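Local coordinates for catechol 1,2-dioxygenase (Pseudomonas putida, PDB 2AZQ), which probably catalyses the iron(III)-dependent intradiol cleavage of catechol by molecular oxygen to cis,cis-muconate in the beta-ketoadipate pathway, at residues A[72-77]-A[206-211]; A[137-142]-A[179-184]; A[164-169]-A[305-310]; A[238-243]-A[282-287]. One frame throughout, in Å; residues are numbered along the deposited sequence.

Interaction 1 of 4, residues A[72-77]-A[206-211]; sequences GLLAAG and QECLDL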
loop_
_atom_site.group_PDB
_atom_site.type_symbol
_atom_site.label_atom_id
_atom_site.label_comp_id
_atom_site.label_asym_id
_atom_site.label_seq_id
_atom_site.Cartn_x
_atom_site.Cartn_y
_atom_site.Cartn_z
ATOM N N GLY A 72 0.194 6.887 -5.820
ATOM C CA GLY A 72 0.054 7.313 -7.192
ATOM C C GLY A 72 1.423 7.744 -7.694
ATOM O O GLY A 72 1.758 7.566 -8.861
ATOM N N LEU A 73 2.242 8.290 -6.805
ATOM C CA LEU A 73 3.562 8.735 -7.204
ATOM C C LEU A 73 4.493 7.568 -7.553
ATOM O O LEU A 73 5.367 7.686 -8.393
ATOM C CB LEU A 73 4.163 9.562 -6.099
ATOM C CG LEU A 73 5.297 10.468 -6.554
ATOM C CD1 LEU A 73 4.770 11.476 -7.562
ATOM C CD2 LEU A 73 5.882 11.159 -5.334
ATOM N N LEU A 74 4.289 6.432 -6.912
ATOM C CA LEU A 74 5.064 5.249 -7.206
ATOM C C LEU A 74 4.588 4.570 -8.503
ATOM O O LEU A 74 5.419 4.116 -9.289
ATOM C CB LEU A 74 4.963 4.258 -6.057
ATOM C CG LEU A 74 5.852 3.029 -6.214
ATOM C CD1 LEU A 74 7.337 3.444 -6.388
ATOM C CD2 LEU A 74 5.633 2.178 -4.987
ATOM N N ALA A 75 3.277 4.486 -8.743
ATOM C CA ALA A 75 2.796 3.844 -9.980
ATOM C C ALA A 75 3.388 4.653 -11.134
ATOM O O ALA A 75 3.747 4.128 -12.185
ATOM C CB ALA A 75 1.232 3.846 -10.045
ATOM N N ALA A 76 3.503 5.955 -10.899
ATOM C CA ALA A 76 4.061 6.869 -11.880
ATOM C C ALA A 76 5.568 6.626 -12.081
ATOM O O ALA A 76 6.071 6.608 -13.202
ATOM C CB ALA A 76 3.821 8.294 -11.432
ATOM N N GLY A 77 6.280 6.433 -10.982
ATOM C CA GLY A 77 7.703 6.213 -11.072
ATOM C C GLY A 77 8.060 4.856 -11.640
ATOM O O GLY A 77 9.118 4.703 -12.262
ATOM N N GLN A 206 11.085 7.802 -3.530
ATOM C CA GLN A 206 12.502 7.944 -3.794
ATOM C C GLN A 206 13.322 6.831 -3.138
ATOM O O GLN A 206 14.303 6.356 -3.702
ATOM C CB GLN A 206 12.994 9.318 -3.307
ATOM C CG GLN A 206 14.411 9.589 -3.702
ATOM C CD GLN A 206 14.594 9.476 -5.211
ATOM O OE1 GLN A 206 15.482 8.766 -5.690
ATOM N NE2 GLN A 206 13.747 10.181 -5.968
ATOM N N GLU A 207 12.943 6.388 -1.948
ATOM C CA GLU A 207 13.762 5.351 -1.360
ATOM C C GLU A 207 13.676 4.127 -2.243
ATOM O O GLU A 207 14.660 3.387 -2.344
ATOM C CB GLU A 207 13.399 5.072 0.112
ATOM C CG GLU A 207 12.556 3.888 0.406
ATOM C CD GLU A 207 12.179 3.830 1.890
ATOM O OE1 GLU A 207 11.585 4.813 2.404
ATOM O OE2 GLU A 207 12.461 2.803 2.548
ATOM N N CYS A 208 12.548 3.924 -2.925
ATOM C CA CYS A 208 12.461 2.780 -3.819
ATOM C C CYS A 208 13.354 3.016 -5.048
ATOM O O CYS A 208 14.211 2.193 -5.376
ATOM C CB CYS A 208 11.028 2.535 -4.274
ATOM S SG CYS A 208 10.951 1.104 -5.381
ATOM N N LEU A 209 13.136 4.136 -5.734
ATOM C CA LEU A 209 13.937 4.489 -6.897
ATOM C C LEU A 209 15.425 4.428 -6.575
ATOM O O LEU A 209 16.244 4.064 -7.424
ATOM C CB LEU A 209 13.587 5.891 -7.370
ATOM C CG LEU A 209 12.200 6.025 -7.965
ATOM C CD1 LEU A 209 11.930 7.434 -8.350
ATOM C CD2 LEU A 209 12.127 5.165 -9.179
ATOM N N ASP A 210 15.796 4.789 -5.357
ATOM C CA ASP A 210 17.210 4.733 -5.029
ATOM C C ASP A 210 17.740 3.343 -5.183
ATOM O O ASP A 210 18.869 3.161 -5.657
ATOM C CB ASP A 210 17.509 5.166 -3.599
ATOM C CG ASP A 210 17.386 6.632 -3.401
ATOM O OD1 ASP A 210 17.780 7.402 -4.301
ATOM O OD2 ASP A 210 16.914 7.011 -2.320
ATOM N N LEU A 211 16.949 2.379 -4.716
ATOM C CA LEU A 211 17.324 0.978 -4.801
ATOM C C LEU A 211 17.314 0.526 -6.238
ATOM O O LEU A 211 17.839 -0.529 -6.570
ATOM C CB LEU A 211 16.369 0.104 -4.014
ATOM C CG LEU A 211 16.565 0.188 -2.511
ATOM C CD1 LEU A 211 15.395 -0.510 -1.813
ATOM C CD2 LEU A 211 17.918 -0.436 -2.160
#
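Leu-74 and Cys-208 meet where two short helices pack side by side, helix 71-77 from the catechol dioxygenase N-terminal region and helix 204-212 from the dioxygenase region with its iron site. With CG turned away from the backbone nitrogen (chi1 -175°), Leu-74 reaches across with one methyl, CD1, which rests 4.3 Å from Cys-208 CB. That methyl lies alongside the CB-SG bond, SG of Cys-208 being 4.4 Å from Leu-74 CD1, and the thiol is not aimed at it. Cysteine suits the place, being compact and weakly polar in a buried spot, while the longer leucine reaches across to it.

One turn further on the roles are exchanged. Gly-77 has no side chain, and its CA comes within 7.7 Å of Leu-209 CA; here the leucine belongs to helix 204-212 and lays its isobutyl end against bare backbone. Glycine fits because a side chain on Gly-77 would point at Leu-209, its CB about 4.0 Å from Leu-209 CD1. Tyr-61 of helix 52-68 touches both Leu-74 and Cys-208 and closes the contact on that flank, next to the phospholipid pocket to which Glu-207 and Leu-211 belong. The packing is light: one contact between apolar side chains and one of a methyl against a backbone carbonyl. That carbonyl accepts a hydrogen bond from Arg-214 NH1, and Gly-77 O lies 4.3 Å from Leu-209 CD2.

Interaction 2 of 4, residues A[137-142]-A[179-184]; sequences GQVFDA and IITDAE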
loop_
_atom_site.group_PDB
_atom_site.type_symbol
_atom_site.label_atom_id
_atom_site.label_comp_id
_atom_site.label_asym_id
_atom_site.label_seq_id
_atom_site.Cartn_x
_atom_site.Cartn_y
_atom_site.Cartn_z
ATOM N N GLY A 137 -3.296 29.438 -27.104
ATOM C CA GLY A 137 -3.527 28.483 -28.168
ATOM C C GLY A 137 -5.009 28.256 -28.396
ATOM O O GLY A 137 -5.841 28.896 -27.767
ATOM N N GLN A 138 -5.357 27.356 -29.303
ATOM C CA GLN A 138 -6.761 27.077 -29.554
ATOM C C GLN A 138 -7.031 25.613 -29.280
ATOM O O GLN A 138 -6.114 24.809 -29.107
ATOM C CB GLN A 138 -7.132 27.358 -31.006
ATOM C CG GLN A 138 -6.949 28.772 -31.427
ATOM C CD GLN A 138 -7.106 28.975 -32.935
ATOM O OE1 GLN A 138 -6.330 28.428 -33.764
ATOM N NE2 GLN A 138 -8.111 29.774 -33.305
ATOM N N VAL A 139 -8.313 25.303 -29.221
ATOM C CA VAL A 139 -8.816 23.964 -29.052
ATOM C C VAL A 139 -9.394 23.668 -30.451
ATOM O O VAL A 139 -10.176 24.454 -30.997
ATOM C CB VAL A 139 -9.886 23.961 -27.977
ATOM C CG1 VAL A 139 -10.676 22.668 -27.980
ATOM C CG2 VAL A 139 -9.205 24.162 -26.671
ATOM N N PHE A 140 -8.977 22.558 -31.040
ATOM C CA PHE A 140 -9.436 22.185 -32.366
ATOM C C PHE A 140 -10.322 20.983 -32.449
ATOM O O PHE A 140 -10.228 20.081 -31.618
ATOM C CB PHE A 140 -8.252 21.941 -33.278
ATOM C CG PHE A 140 -7.671 23.181 -33.830
ATOM C CD1 PHE A 140 -6.548 23.125 -34.627
ATOM C CD2 PHE A 140 -8.276 24.407 -33.577
ATOM C CE1 PHE A 140 -6.022 24.277 -35.175
ATOM C CE2 PHE A 140 -7.774 25.570 -34.109
ATOM C CZ PHE A 140 -6.636 25.520 -34.918
ATOM N N ASP A 141 -11.155 20.963 -33.489
ATOM C CA ASP A 141 -12.058 19.852 -33.695
ATOM C C ASP A 141 -11.359 18.770 -34.522
ATOM O O ASP A 141 -10.207 18.938 -34.954
ATOM C CB ASP A 141 -13.354 20.328 -34.368
ATOM C CG ASP A 141 -13.188 20.631 -35.847
ATOM O OD1 ASP A 141 -14.104 21.257 -36.419
ATOM O OD2 ASP A 141 -12.179 20.231 -36.458
ATOM N N ALA A 142 -12.050 17.655 -34.717
ATOM C CA ALA A 142 -11.492 16.555 -35.477
ATOM C C ALA A 142 -10.969 17.012 -36.852
ATOM O O ALA A 142 -10.002 16.451 -37.386
ATOM C CB ALA A 142 -12.548 15.467 -35.639
ATOM N N ILE A 179 -10.052 27.580 -17.884
ATOM C CA ILE A 179 -10.230 28.599 -18.930
ATOM C C ILE A 179 -11.240 28.144 -19.978
ATOM O O ILE A 179 -11.097 27.063 -20.521
ATOM C CB ILE A 179 -8.872 28.893 -19.662
ATOM C CG1 ILE A 179 -7.877 29.551 -18.708
ATOM C CG2 ILE A 179 -9.094 29.825 -20.817
ATOM C CD1 ILE A 179 -6.489 29.736 -19.275
ATOM N N ILE A 180 -12.258 28.957 -20.250
ATOM C CA ILE A 180 -13.273 28.634 -21.285
ATOM C C ILE A 180 -12.842 29.223 -22.634
ATOM O O ILE A 180 -12.606 30.426 -22.721
ATOM C CB ILE A 180 -14.650 29.284 -21.009
ATOM C CG1 ILE A 180 -15.154 28.938 -19.603
ATOM C CG2 ILE A 180 -15.609 28.879 -22.098
ATOM C CD1 ILE A 180 -15.211 27.492 -19.293
ATOM N N THR A 181 -12.749 28.430 -23.692
ATOM C CA THR A 181 -12.321 29.034 -24.961
ATOM C C THR A 181 -13.364 29.990 -25.545
ATOM O O THR A 181 -14.558 29.750 -25.412
ATOM C CB THR A 181 -11.929 27.964 -26.045
ATOM O OG1 THR A 181 -12.954 26.972 -26.182
ATOM C CG2 THR A 181 -10.617 27.312 -25.688
ATOM N N ASP A 182 -12.908 31.082 -26.171
ATOM C CA ASP A 182 -13.813 32.070 -26.788
ATOM C C ASP A 182 -14.298 31.715 -28.225
ATOM O O ASP A 182 -14.034 30.623 -28.749
ATOM C CB ASP A 182 -13.162 33.468 -26.763
ATOM C CG ASP A 182 -11.874 33.558 -27.579
ATOM O OD1 ASP A 182 -11.028 34.427 -27.272
ATOM O OD2 ASP A 182 -11.698 32.791 -28.544
ATOM N N ALA A 183 -15.031 32.634 -28.846
ATOM C CA ALA A 183 -15.561 32.428 -30.196
ATOM C C ALA A 183 -14.516 31.879 -31.145
ATOM O O ALA A 183 -14.812 31.016 -31.966
ATOM C CB ALA A 183 -16.122 33.739 -30.756
ATOM N N GLU A 184 -13.299 32.391 -31.057
ATOM C CA GLU A 184 -12.244 31.909 -31.931
ATOM C C GLU A 184 -11.633 30.593 -31.399
ATOM O O GLU A 184 -10.656 30.068 -31.935
ATOM C CB GLU A 184 -11.191 32.999 -32.090
ATOM C CG GLU A 184 -9.983 32.574 -32.892
ATOM C CD GLU A 184 -8.919 33.670 -32.978
ATOM O OE1 GLU A 184 -8.772 34.414 -31.966
ATOM O OE2 GLU A 184 -8.224 33.763 -34.035
#
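The amide nitrogen of Gln-138 donates to the backbone carbonyl of Glu-184, with NE2 and O 2.9 Å apart. The bond is bent at the hydrogen (139°), but the donor meets the oxygen nearly head-on, at a C=O...N angle of 161°, and the acceptor is somewhat tilted from the amide plane. An extended chain leaving CA with CG opposite the carbonyl carbon (chi1 -62°) gives Gln-138 the reach. NE2 also passes 3.4 Å from Glu-184 CG; the carboxylate beyond, set almost perpendicular to the amide, turns to a salt bridge between its OE1 and Arg-186 NE. A leucine in place of Gln-138 has no N-H to offer, and the Glu-184 carbonyl would probably be left without this donor.

Both segments belong to the beta-sandwich of the intradiol dioxygenases, in the transthyretin clan. Residues 181-185 carry the chain from strand 176-180, which pairs with 151-155, to strand 186-192, which pairs with 132-140. Asp-182 OD2 braces this bend, accepting from Arg-186 N and, weakly, from Glu-184 N.

Deeper in, the contact turns apolar. Val-139 and Thr-181 cross at about a right angle, methyl against methyl, CG2 of each 3.6 Å from that of the other. Threonine suits a buried place that asks for both characters: its methyl faces the valine, while its hydroxyl OG1 accepts from Ala-150 N and donates to the carbonyl of Leu-147.

Interaction 3 of 4, residues A[164-169]-A[305-310]; sequences SYFDST and PRALQE
The ring of Tyr-165 meets Ala-307 and Leu-308 obliquely, and the contact across the segments is packing. CE2 of Tyr-165 lies 3.8 Å from Ala-307 CB, while Tyr-165 OH is 3.3 Å from Leu-308 CD1, so the two neighbours occupy different parts of the same side chain. Setting CG opposite the backbone nitrogen (chi1 -171°) sends the ring outward to them. Phe-166 adds a looser touch, its CZ 4.3 Å from Ala-307 CB. The aromatic pair also supports itself: Tyr-165 CD2 stands over the centre of the Phe-166 ring, 3.7 Å above its plane.

The setting is a surface junction in which the C-terminal tail, beyond the last strand, docks on the loop that follows the iron ligand Tyr-163; the side chains of Phe-166 and Tyr-163 are about 4 Å apart. Val-111 touches both Tyr-165 and Leu-308.

Hydrogen bonds shape each partner separately. A type II turn from Arg-306 to Gln-309 presents Ala-307 and Leu-308 at its corners, and Arg-306 NH1 reinforces it by donating to Gln-309 OE1 at 3.2 Å. In the other loop, Asp-167 OD2 takes both Thr-169 N, forming an Asx turn, and Thr-169 OG1 from the same face of its carboxylate.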
loop_
_atom_site.group_PDB
_atom_site.type_symbol
_atom_site.label_atom_id
_atom_site.label_comp_id
_atom_site.label_asym_id
_atom_site.label_seq_id
_atom_site.Cartn_x
_atom_site.Cartn_y
_atom_site.Cartn_z
ATOM N N SER A 164 0.160 24.126 -5.623
ATOM C CA SER A 164 -0.643 24.662 -4.534
ATOM C C SER A 164 -1.508 23.523 -3.993
ATOM O O SER A 164 -1.561 22.417 -4.565
ATOM C CB SER A 164 -1.547 25.779 -5.018
ATOM O OG SER A 164 -2.542 25.277 -5.884
ATOM N N TYR A 165 -2.184 23.798 -2.888
ATOM C CA TYR A 165 -3.033 22.817 -2.260
ATOM C C TYR A 165 -2.241 21.777 -1.463
ATOM O O TYR A 165 -2.569 21.501 -0.302
ATOM C CB TYR A 165 -3.890 22.099 -3.288
ATOM C CG TYR A 165 -4.887 21.276 -2.598
ATOM C CD1 TYR A 165 -6.018 21.866 -2.064
ATOM C CD2 TYR A 165 -4.609 19.950 -2.279
ATOM C CE1 TYR A 165 -6.846 21.175 -1.209
ATOM C CE2 TYR A 165 -5.427 19.238 -1.421
ATOM C CZ TYR A 165 -6.540 19.867 -0.884
ATOM O OH TYR A 165 -7.330 19.207 0.019
ATOM N N PHE A 166 -1.215 21.172 -2.059
ATOM C CA PHE A 166 -0.455 20.194 -1.294
ATOM C C PHE A 166 0.589 20.973 -0.569
ATOM O O PHE A 166 1.046 20.568 0.500
ATOM C CB PHE A 166 0.174 19.146 -2.189
ATOM C CG PHE A 166 -0.816 18.435 -3.009
ATOM C CD1 PHE A 166 -1.197 18.939 -4.246
ATOM C CD2 PHE A 166 -1.481 17.323 -2.497
ATOM C CE1 PHE A 166 -2.236 18.349 -4.963
ATOM C CE2 PHE A 166 -2.512 16.728 -3.194
ATOM C CZ PHE A 166 -2.892 17.244 -4.430
ATOM N N ASP A 167 0.962 22.105 -1.153
ATOM C CA ASP A 167 1.928 22.968 -0.514
ATOM C C ASP A 167 1.099 24.049 0.135
ATOM O O ASP A 167 0.563 24.928 -0.536
ATOM C CB ASP A 167 2.883 23.593 -1.519
ATOM C CG ASP A 167 3.939 24.425 -0.846
ATOM O OD1 ASP A 167 4.786 25.007 -1.541
ATOM O OD2 ASP A 167 3.926 24.493 0.398
ATOM N N SER A 168 0.982 23.976 1.450
ATOM C CA SER A 168 0.185 24.945 2.178
ATOM C C SER A 168 0.723 26.358 2.106
ATOM O O SER A 168 -0.043 27.308 2.299
ATOM C CB SER A 168 0.028 24.519 3.646
ATOM O OG SER A 168 -0.830 23.386 3.766
ATOM N N THR A 169 2.021 26.514 1.841
ATOM C CA THR A 169 2.587 27.857 1.760
ATOM C C THR A 169 1.938 28.609 0.611
ATOM O O THR A 169 1.806 29.823 0.681
ATOM C CB THR A 169 4.160 27.872 1.580
ATOM O OG1 THR A 169 4.560 27.016 0.500
ATOM C CG2 THR A 169 4.854 27.430 2.851
ATOM N N PRO A 305 -10.086 9.011 -8.031
ATOM C CA PRO A 305 -10.333 9.891 -6.885
ATOM C C PRO A 305 -9.373 11.101 -6.927
ATOM O O PRO A 305 -8.195 10.961 -7.265
ATOM C CB PRO A 305 -10.059 8.969 -5.702
ATOM C CG PRO A 305 -10.438 7.605 -6.252
ATOM C CD PRO A 305 -9.675 7.682 -7.556
ATOM N N ARG A 306 -9.861 12.293 -6.597
ATOM C CA ARG A 306 -8.994 13.454 -6.661
ATOM C C ARG A 306 -9.288 14.463 -5.587
ATOM O O ARG A 306 -10.412 14.578 -5.112
ATOM C CB ARG A 306 -9.105 14.110 -8.043
ATOM C CG ARG A 306 -8.663 13.180 -9.173
ATOM C CD ARG A 306 -9.040 13.748 -10.511
ATOM N NE ARG A 306 -8.828 12.822 -11.618
ATOM C CZ ARG A 306 -9.802 12.233 -12.302
ATOM N NH1 ARG A 306 -11.074 12.462 -12.000
ATOM N NH2 ARG A 306 -9.503 11.436 -13.307
ATOM N N ALA A 307 -8.263 15.205 -5.205
ATOM C CA ALA A 307 -8.428 16.212 -4.191
ATOM C C ALA A 307 -9.641 17.082 -4.501
ATOM O O ALA A 307 -9.778 17.686 -5.586
ATOM C CB ALA A 307 -7.157 17.073 -4.080
ATOM N N LEU A 308 -10.534 17.115 -3.529
ATOM C CA LEU A 308 -11.730 17.922 -3.621
ATOM C C LEU A 308 -12.849 17.583 -4.598
ATOM O O LEU A 308 -13.773 18.386 -4.709
ATOM C CB LEU A 308 -11.355 19.402 -3.815
ATOM C CG LEU A 308 -11.126 20.205 -2.531
ATOM C CD1 LEU A 308 -10.257 19.416 -1.584
ATOM C CD2 LEU A 308 -10.507 21.567 -2.868
ATOM N N GLN A 309 -12.828 16.460 -5.316
ATOM C CA GLN A 309 -13.995 16.280 -6.167
ATOM C C GLN A 309 -15.185 15.836 -5.325
ATOM O O GLN A 309 -16.318 15.770 -5.806
ATOM C CB GLN A 309 -13.746 15.355 -7.368
ATOM C CG GLN A 309 -13.083 14.024 -7.158
ATOM C CD GLN A 309 -12.952 13.290 -8.494
ATOM O OE1 GLN A 309 -12.389 13.812 -9.453
ATOM N NE2 GLN A 309 -13.487 12.081 -8.560
ATOM N N GLU A 310 -14.906 15.597 -4.043
ATOM C CA GLU A 310 -15.894 15.181 -3.043
ATOM C C GLU A 310 -17.009 14.257 -3.544
ATOM O O GLU A 310 -18.170 14.401 -3.157
ATOM C CB GLU A 310 -16.517 16.410 -2.376
ATOM C CG GLU A 310 -15.532 17.318 -1.684
ATOM C CD GLU A 310 -16.229 18.482 -0.991
ATOM O OE1 GLU A 310 -16.917 18.239 0.032
ATOM O OE2 GLU A 310 -16.102 19.631 -1.482
#

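Interaction 4 of 4, residues A[238-243]-A[282-287]; sequences INFAGD and AELSFD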
loop_
_atom_site.group_PDB
_atom_site.type_symbol
_atom_site.label_atom_id
_atom_site.label_comp_id
_atom_site.label_asym_id
_atom_site.label_seq_id
_atom_site.Cartn_x
_atom_site.Cartn_y
_atom_site.Cartn_z
ATOM N N ILE A 238 2.198 19.655 -21.451
ATOM C CA ILE A 238 3.054 20.367 -22.408
ATOM C C ILE A 238 4.390 20.281 -21.648
ATOM O O ILE A 238 4.436 20.670 -20.484
ATOM C CB ILE A 238 2.735 21.904 -22.571
ATOM C CG1 ILE A 238 1.391 22.129 -23.264
ATOM C CG2 ILE A 238 3.844 22.600 -23.362
ATOM C CD1 ILE A 238 1.020 23.634 -23.369
ATOM N N ASN A 239 5.446 19.726 -22.246
ATOM C CA ASN A 239 6.751 19.706 -21.579
ATOM C C ASN A 239 7.568 20.828 -22.184
ATOM O O ASN A 239 7.600 20.970 -23.403
ATOM C CB ASN A 239 7.512 18.439 -21.867
ATOM C CG ASN A 239 6.846 17.242 -21.335
ATOM O OD1 ASN A 239 6.662 17.116 -20.128
ATOM N ND2 ASN A 239 6.473 16.332 -22.227
ATOM N N PHE A 240 8.256 21.602 -21.354
ATOM C CA PHE A 240 9.076 22.717 -21.840
ATOM C C PHE A 240 10.331 22.335 -22.569
ATOM O O PHE A 240 11.049 21.427 -22.165
ATOM C CB PHE A 240 9.394 23.634 -20.685
ATOM C CG PHE A 240 8.241 24.440 -20.303
ATOM C CD1 PHE A 240 6.995 23.834 -20.214
ATOM C CD2 PHE A 240 8.344 25.810 -20.189
ATOM C CE1 PHE A 240 5.856 24.566 -20.037
ATOM C CE2 PHE A 240 7.208 26.574 -20.011
ATOM C CZ PHE A 240 5.946 25.945 -19.939
ATOM N N ALA A 241 10.598 23.032 -23.663
ATOM C CA ALA A 241 11.776 22.697 -24.449
ATOM C C ALA A 241 13.068 23.108 -23.745
ATOM O O ALA A 241 13.110 24.144 -23.099
ATOM C CB ALA A 241 11.688 23.341 -25.802
ATOM N N GLY A 242 14.100 22.271 -23.834
ATOM C CA GLY A 242 15.387 22.605 -23.243
ATOM C C GLY A 242 15.678 22.100 -21.849
ATOM O O GLY A 242 16.809 22.196 -21.370
ATOM N N ASP A 243 14.663 21.558 -21.187
ATOM C CA ASP A 243 14.832 21.037 -19.837
ATOM C C ASP A 243 15.775 19.825 -19.888
ATOM O O ASP A 243 15.649 18.961 -20.760
ATOM C CB ASP A 243 13.475 20.598 -19.288
ATOM C CG ASP A 243 13.485 20.379 -17.792
ATOM O OD1 ASP A 243 13.131 21.321 -17.065
ATOM O OD2 ASP A 243 13.843 19.270 -17.343
ATOM N N ALA A 282 8.423 34.797 -20.951
ATOM C CA ALA A 282 8.325 33.674 -21.867
ATOM C C ALA A 282 7.027 33.722 -22.607
ATOM O O ALA A 282 6.071 34.338 -22.150
ATOM C CB ALA A 282 8.449 32.365 -21.102
ATOM N N GLU A 283 7.028 33.095 -23.777
ATOM C CA GLU A 283 5.847 33.000 -24.628
ATOM C C GLU A 283 5.805 31.602 -25.162
ATOM O O GLU A 283 6.807 31.065 -25.629
ATOM C CB GLU A 283 5.897 33.977 -25.793
ATOM C CG GLU A 283 5.759 35.403 -25.356
ATOM C CD GLU A 283 5.639 36.355 -26.518
ATOM O OE1 GLU A 283 5.584 37.577 -26.260
ATOM O OE2 GLU A 283 5.596 35.885 -27.681
ATOM N N LEU A 284 4.630 31.014 -25.091
ATOM C CA LEU A 284 4.450 29.651 -25.525
ATOM C C LEU A 284 3.042 29.484 -26.109
ATOM O O LEU A 284 2.028 29.912 -25.524
ATOM C CB LEU A 284 4.704 28.731 -24.317
ATOM C CG LEU A 284 4.420 27.225 -24.386
ATOM C CD1 LEU A 284 5.090 26.586 -25.600
ATOM C CD2 LEU A 284 4.912 26.592 -23.101
ATOM N N SER A 285 2.977 28.902 -27.297
ATOM C CA SER A 285 1.681 28.696 -27.928
ATOM C C SER A 285 1.555 27.222 -28.254
ATOM O O SER A 285 2.469 26.601 -28.789
ATOM C CB SER A 285 1.548 29.529 -29.196
ATOM O OG SER A 285 2.435 29.053 -30.181
ATOM N N PHE A 286 0.407 26.666 -27.909
ATOM C CA PHE A 286 0.183 25.260 -28.134
ATOM C C PHE A 286 -1.328 25.047 -28.280
ATOM O O PHE A 286 -2.112 25.585 -27.486
ATOM C CB PHE A 286 0.740 24.479 -26.938
ATOM C CG PHE A 286 0.876 23.025 -27.174
ATOM C CD1 PHE A 286 2.115 22.474 -27.458
ATOM C CD2 PHE A 286 -0.246 22.190 -27.126
ATOM C CE1 PHE A 286 2.246 21.091 -27.698
ATOM C CE2 PHE A 286 -0.128 20.803 -27.368
ATOM C CZ PHE A 286 1.120 20.256 -27.654
ATOM N N ASP A 287 -1.708 24.282 -29.310
ATOM C CA ASP A 287 -3.106 23.961 -29.606
ATOM C C ASP A 287 -3.415 22.496 -29.357
ATOM O O ASP A 287 -2.585 21.600 -29.566
ATOM C CB ASP A 287 -3.447 24.227 -31.069
ATOM C CG ASP A 287 -3.133 25.630 -31.497
ATOM O OD1 ASP A 287 -3.692 26.578 -30.910
ATOM O OD2 ASP A 287 -2.327 25.772 -32.440
#
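Leu-284 is the bump here, and the hollow that receives it is formed by Ile-238 and Phe-240, two residues apart on strand 234-240. Its CG, held opposite the backbone nitrogen (chi1 172°), directs CD2 into the recess, where that one methyl meets Ile-238 CG2 at 4.1 Å and the far end of the Phe-240 ring, with CZ 3.4 Å away. The ring is met obliquely. A branched leucine fits because a single methyl can fill the notch between a beta-branched chain and an aromatic ring.

Ile-238 is in turn a bump for Phe-286. Its CG1 lies over one face of that ring in a CH-pi contact, 4.2 Å from the centroid and 16° off the normal, and its CD1 runs on to within 3.7 Å of Phe-286 CB. The two arms of the isoleucine thus divide the work, CG2 to Leu-284 and CG1-CD1 to Phe-286. With an alanine at Ile-238 both arms are gone, and the Phe-286 ring would probably lose the alkyl group over its face while Leu-284 CD2 loses a neighbour.

Just past Phe-240 a type II turn leads away, with Gly-242 at a position whose positive phi favours glycine.

The two strands are not direct partners: each pairs with strand 259-265, whose Leu-262 touches Leu-284. Strand 217-227, which carries the iron ligands His-221 and His-223, borders the other side of strand 234-240, placing Phe-224 against Ile-238 and Val-222 against Phe-240, while strand 132-140 adds Leu-135 beside Leu-284 and Met-133 beside Phe-240.

Interactions 1 and 4 are buried and mainly apolar, but interaction 1 joins two helices lightly, whereas interaction 4 packs larger side chains inside the beta-sandwich. Interaction 2 is partly buried and mixes a methyl contact with the one hydrogen bond that spans any of the four pairs. Interaction 3 lies on the surface, where aromatic packing links two irregular segments. Interactions 2 and 4 draw on neighbouring strands, 132-140 and 281-289 respectively, and touch through Gln-138 and Asp-287, their centres about 18 Å apart. Interaction 1 lies about 37 Å from interaction 2, centre to centre, on the opposite side of the chain's centre, toward the lipid pocket.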